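Local coordinates for protein NAD nucleotidase (Haemophilus influenzae, PDB 3ZTV) that degrades NAD to adenosine and nicotinamide riboside in the periplasm, acting as both a pyrophosphatase and a broad-specificity 5'-nucleotidase, at residues L112-A126 / S134-F146. Numbering follows the deposited sequence.
Sequences LLKLLEPLKIPVLSA and SILYNKWKPYDIF
Within the metallophosphoesterase domain of this 5'-nucleotidase, a single backbone bridge pairs Leu124 with Lys141. Two hydrogen bonds define it: Lys141 N gives a nearly straight bond to Val123 O (3.2 Å, 170° at the hydrogen), and Ser125 N donates to Lys141 O at 2.9 Å. That same Lys141 O also receives a CA-H contact from Leu124 CA. Just before the bridge, a water accepts from Val123 N and donates to Lys139 O, joining the two backbones.

Trp140 joins this bridge to Leu112 and Leu116 of helix 108-116. Its CB packs on Val123 CG1 at 3.7 Å. With CG between the backbone N and the carbonyl carbon (chi1 60°) and the ring turned by chi2 of 81°, the six-membered ring lies beside the two leucines. Leu116 CD1 meets the ring edge in plane, 3.9 Å from Trp140 CE3, whereas Leu112 CD2 approaches CZ3 obliquely. At the pyrrole end Ser125 O lies at the edge, near the ring plane, 3.5 Å from Trp140 CD1, while NE1 is hydrogen-bonded to Val128 O. Leu136 extends the apolar patch, its CD1 lying 4.0 Å from Leu112 CD2 and the two side chains crossing at about a right angle. On the outer side, Leu113 CD1 rests on Lys139 CE at 3.8 Å.

Strand 123-124 borders strand 97-99 at one margin of the seven-stranded sheet; strand 143-148 is outermost in the six-stranded one. The bridge ties the first to the residue two places before the second, with Ala126 and Tyr143 packed against helix 179-191 and Tyr143 O bonded to Gln192 of the second subunit.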
# COMPACT_ATOMS: atom_id res chain seq x y z
N LEU A 112 3.13 -25.31 -6.87
CA LEU A 112 4.38 -24.57 -6.93
C LEU A 112 5.51 -25.39 -6.30
O LEU A 112 6.62 -25.42 -6.81
CB LEU A 112 4.26 -23.20 -6.27
CG LEU A 112 5.52 -22.34 -6.32
CD1 LEU A 112 6.12 -22.30 -7.73
CD2 LEU A 112 5.23 -20.94 -5.80
N LEU A 113 5.21 -26.06 -5.20
CA LEU A 113 6.21 -26.90 -4.56
C LEU A 113 6.75 -27.95 -5.53
O LEU A 113 7.94 -28.25 -5.53
CB LEU A 113 5.63 -27.55 -3.30
CG LEU A 113 6.64 -28.30 -2.44
CD1 LEU A 113 7.72 -27.36 -1.91
CD2 LEU A 113 5.93 -29.01 -1.29
N LYS A 114 5.88 -28.51 -6.37
CA LYS A 114 6.29 -29.55 -7.32
C LYS A 114 7.24 -29.02 -8.39
O LYS A 114 8.08 -29.75 -8.91
CB LYS A 114 5.07 -30.21 -7.96
CG LYS A 114 4.28 -31.09 -7.01
CD LYS A 114 3.09 -31.73 -7.71
CE LYS A 114 3.55 -32.60 -8.87
NZ LYS A 114 2.40 -33.20 -9.60
N LEU A 115 7.10 -27.74 -8.74
CA LEU A 115 8.08 -27.10 -9.62
C LEU A 115 9.39 -26.83 -8.89
O LEU A 115 10.48 -27.11 -9.40
CB LEU A 115 7.53 -25.79 -10.20
CG LEU A 115 8.55 -24.91 -10.94
CD1 LEU A 115 8.98 -25.57 -12.25
CD2 LEU A 115 7.99 -23.52 -11.24
N LEU A 116 9.29 -26.28 -7.69
CA LEU A 116 10.48 -25.82 -6.98
C LEU A 116 11.40 -26.96 -6.50
O LEU A 116 12.61 -26.77 -6.41
CB LEU A 116 10.09 -24.91 -5.80
CG LEU A 116 9.36 -23.61 -6.18
CD1 LEU A 116 9.15 -22.73 -4.96
CD2 LEU A 116 10.13 -22.84 -7.25
N GLU A 117 10.82 -28.12 -6.20
CA GLU A 117 11.62 -29.23 -5.67
C GLU A 117 12.73 -29.65 -6.64
O GLU A 117 13.90 -29.67 -6.25
CB GLU A 117 10.74 -30.43 -5.28
CG GLU A 117 11.50 -31.61 -4.67
CD GLU A 117 12.02 -31.33 -3.27
OE1 GLU A 117 12.03 -30.16 -2.84
OE2 GLU A 117 12.44 -32.30 -2.59
N PRO A 118 12.39 -29.95 -7.91
CA PRO A 118 13.43 -30.30 -8.89
C PRO A 118 14.22 -29.09 -9.43
O PRO A 118 15.31 -29.28 -9.98
CB PRO A 118 12.64 -30.97 -10.02
CG PRO A 118 11.27 -30.42 -9.92
CD PRO A 118 11.03 -30.17 -8.45
N LEU A 119 13.69 -27.88 -9.28
CA LEU A 119 14.33 -26.68 -9.84
C LEU A 119 15.56 -26.29 -9.03
O LEU A 119 15.48 -26.12 -7.81
CB LEU A 119 13.33 -25.52 -9.90
CG LEU A 119 13.81 -24.23 -10.54
CD1 LEU A 119 14.02 -24.43 -12.03
CD2 LEU A 119 12.83 -23.10 -10.29
N LYS A 120 16.71 -26.15 -9.70
CA LYS A 120 17.95 -25.81 -9.00
C LYS A 120 18.39 -24.36 -9.25
O LYS A 120 19.43 -23.92 -8.74
CB LYS A 120 19.06 -26.80 -9.37
CG LYS A 120 18.71 -28.24 -8.99
CD LYS A 120 18.23 -28.33 -7.55
CE LYS A 120 17.66 -29.70 -7.21
NZ LYS A 120 17.03 -29.72 -5.86
N ILE A 121 17.60 -23.62 -10.02
CA ILE A 121 17.84 -22.20 -10.26
C ILE A 121 17.40 -21.40 -9.02
O ILE A 121 16.28 -21.56 -8.56
CB ILE A 121 17.02 -21.73 -11.48
CG1 ILE A 121 17.30 -22.60 -12.73
CG2 ILE A 121 17.25 -20.25 -11.76
CD1 ILE A 121 18.78 -22.84 -13.02
N PRO A 122 18.27 -20.52 -8.50
CA PRO A 122 17.85 -19.69 -7.36
C PRO A 122 16.60 -18.87 -7.66
O PRO A 122 16.50 -18.27 -8.74
CB PRO A 122 19.04 -18.77 -7.14
CG PRO A 122 20.22 -19.58 -7.59
CD PRO A 122 19.71 -20.36 -8.79
N VAL A 123 15.67 -18.83 -6.71
CA VAL A 123 14.39 -18.15 -6.90
C VAL A 123 14.34 -16.88 -6.05
O VAL A 123 14.71 -16.89 -4.87
CB VAL A 123 13.20 -19.08 -6.54
CG1 VAL A 123 11.89 -18.39 -6.84
CG2 VAL A 123 13.30 -20.41 -7.29
N LEU A 124 13.86 -15.78 -6.65
CA LEU A 124 13.70 -14.51 -5.94
C LEU A 124 12.26 -14.00 -6.00
O LEU A 124 11.62 -14.06 -7.06
CB LEU A 124 14.59 -13.44 -6.57
CG LEU A 124 16.08 -13.75 -6.72
CD1 LEU A 124 16.76 -12.63 -7.51
CD2 LEU A 124 16.72 -13.93 -5.36
N SER A 125 11.76 -13.47 -4.89
CA SER A 125 10.49 -12.75 -4.87
C SER A 125 10.37 -11.98 -3.57
O SER A 125 10.26 -12.58 -2.49
CB SER A 125 9.29 -13.70 -5.04
OG SER A 125 8.11 -12.94 -5.20
N ALA A 126 10.43 -10.65 -3.66
CA ALA A 126 10.46 -9.80 -2.47
C ALA A 126 9.08 -9.42 -1.93
O ALA A 126 8.98 -9.06 -0.76
CB ALA A 126 11.27 -8.54 -2.75
N SER A 134 3.73 -22.38 6.12
CA SER A 134 3.52 -22.64 4.70
C SER A 134 4.48 -23.70 4.17
O SER A 134 5.64 -23.77 4.57
CB SER A 134 3.71 -21.35 3.90
OG SER A 134 3.46 -21.57 2.52
N ILE A 135 3.99 -24.53 3.25
CA ILE A 135 4.86 -25.50 2.60
C ILE A 135 5.89 -24.80 1.70
O ILE A 135 6.87 -25.40 1.27
CB ILE A 135 4.07 -26.58 1.82
CG1 ILE A 135 3.34 -26.00 0.61
CG2 ILE A 135 3.10 -27.33 2.75
CD1 ILE A 135 2.56 -27.06 -0.17
N LEU A 136 5.67 -23.51 1.45
CA LEU A 136 6.60 -22.70 0.63
C LEU A 136 7.58 -21.88 1.46
O LEU A 136 8.37 -21.11 0.91
CB LEU A 136 5.82 -21.79 -0.31
CG LEU A 136 4.89 -22.52 -1.27
CD1 LEU A 136 4.02 -21.53 -2.02
CD2 LEU A 136 5.67 -23.41 -2.24
N TYR A 137 7.54 -22.01 2.78
CA TYR A 137 8.45 -21.27 3.65
C TYR A 137 9.90 -21.57 3.26
O TYR A 137 10.27 -22.72 3.04
CB TYR A 137 8.21 -21.65 5.11
CG TYR A 137 8.95 -20.77 6.09
CD1 TYR A 137 8.68 -19.41 6.17
CD2 TYR A 137 9.91 -21.31 6.94
CE1 TYR A 137 9.36 -18.60 7.08
CE2 TYR A 137 10.58 -20.50 7.85
CZ TYR A 137 10.30 -19.15 7.91
OH TYR A 137 10.97 -18.35 8.81
N ASN A 138 10.72 -20.52 3.18
CA ASN A 138 12.15 -20.67 2.88
C ASN A 138 12.48 -21.31 1.53
O ASN A 138 13.53 -21.94 1.39
CB ASN A 138 12.87 -21.43 4.00
CG ASN A 138 13.06 -20.61 5.26
OD1 ASN A 138 13.14 -21.16 6.36
ND2 ASN A 138 13.13 -19.29 5.11
N LYS A 139 11.60 -21.17 0.55
CA LYS A 139 11.86 -21.74 -0.77
C LYS A 139 12.42 -20.70 -1.76
O LYS A 139 12.85 -21.05 -2.85
CB LYS A 139 10.60 -22.38 -1.34
CG LYS A 139 10.10 -23.60 -0.56
CD LYS A 139 11.14 -24.71 -0.51
CE LYS A 139 10.58 -25.96 0.18
NZ LYS A 139 11.63 -27.00 0.33
N TRP A 140 12.41 -19.43 -1.36
CA TRP A 140 13.01 -18.37 -2.15
C TRP A 140 13.42 -17.23 -1.24
O TRP A 140 13.06 -17.21 -0.06
CB TRP A 140 12.06 -17.87 -3.23
CG TRP A 140 10.76 -17.30 -2.75
CD1 TRP A 140 10.52 -16.02 -2.26
CD2 TRP A 140 9.49 -17.97 -2.75
NE1 TRP A 140 9.18 -15.87 -1.97
CE2 TRP A 140 8.53 -17.06 -2.24
CE3 TRP A 140 9.07 -19.26 -3.12
CZ2 TRP A 140 7.19 -17.39 -2.13
CZ3 TRP A 140 7.74 -19.58 -2.99
CH2 TRP A 140 6.81 -18.66 -2.50
N LYS A 141 14.18 -16.28 -1.79
CA LYS A 141 14.67 -15.11 -1.06
C LYS A 141 14.16 -13.84 -1.73
O LYS A 141 13.81 -13.86 -2.91
CB LYS A 141 16.19 -15.11 -1.02
CG LYS A 141 16.76 -16.26 -0.21
CD LYS A 141 18.27 -16.17 -0.05
CE LYS A 141 18.98 -16.66 -1.30
NZ LYS A 141 20.47 -16.60 -1.16
N PRO A 142 14.11 -12.72 -0.99
CA PRO A 142 13.65 -11.47 -1.62
C PRO A 142 14.66 -10.86 -2.59
O PRO A 142 14.25 -10.19 -3.55
CB PRO A 142 13.41 -10.54 -0.41
CG PRO A 142 14.33 -11.08 0.66
CD PRO A 142 14.28 -12.58 0.47
N TYR A 143 15.95 -11.07 -2.37
CA TYR A 143 16.98 -10.49 -3.22
C TYR A 143 18.25 -11.32 -3.11
O TYR A 143 18.35 -12.21 -2.26
CB TYR A 143 17.28 -9.03 -2.84
CG TYR A 143 18.06 -8.88 -1.54
CD1 TYR A 143 17.41 -8.97 -0.30
CD2 TYR A 143 19.43 -8.67 -1.54
CE1 TYR A 143 18.12 -8.84 0.89
CE2 TYR A 143 20.15 -8.55 -0.35
CZ TYR A 143 19.48 -8.63 0.86
OH TYR A 143 20.17 -8.51 2.06
N ASP A 144 19.21 -11.04 -3.98
CA ASP A 144 20.56 -11.58 -3.86
C ASP A 144 21.56 -10.48 -4.25
O ASP A 144 21.22 -9.54 -4.97
CB ASP A 144 20.76 -12.84 -4.71
CG ASP A 144 22.00 -13.62 -4.31
OD1 ASP A 144 22.32 -13.66 -3.11
OD2 ASP A 144 22.67 -14.21 -5.20
N ILE A 145 22.79 -10.59 -3.74
CA ILE A 145 23.87 -9.69 -4.12
C ILE A 145 25.00 -10.49 -4.73
O ILE A 145 25.45 -11.48 -4.14
CB ILE A 145 24.42 -8.93 -2.89
CG1 ILE A 145 23.36 -7.97 -2.34
CG2 ILE A 145 25.69 -8.17 -3.25
CD1 ILE A 145 23.66 -7.47 -0.91
N PHE A 146 25.45 -10.10 -5.91
CA PHE A 146 26.61 -10.74 -6.51
C PHE A 146 27.69 -9.71 -6.79
O PHE A 146 27.42 -8.50 -6.80
CB PHE A 146 26.22 -11.54 -7.77
CG PHE A 146 25.60 -10.71 -8.86
CD1 PHE A 146 24.23 -10.49 -8.88
CD2 PHE A 146 26.37 -10.16 -9.86
CE1 PHE A 146 23.65 -9.72 -9.88
CE2 PHE A 146 25.80 -9.40 -10.87
CZ PHE A 146 24.44 -9.18 -10.87
O HOH W 1 15.36 -20.78 -4.35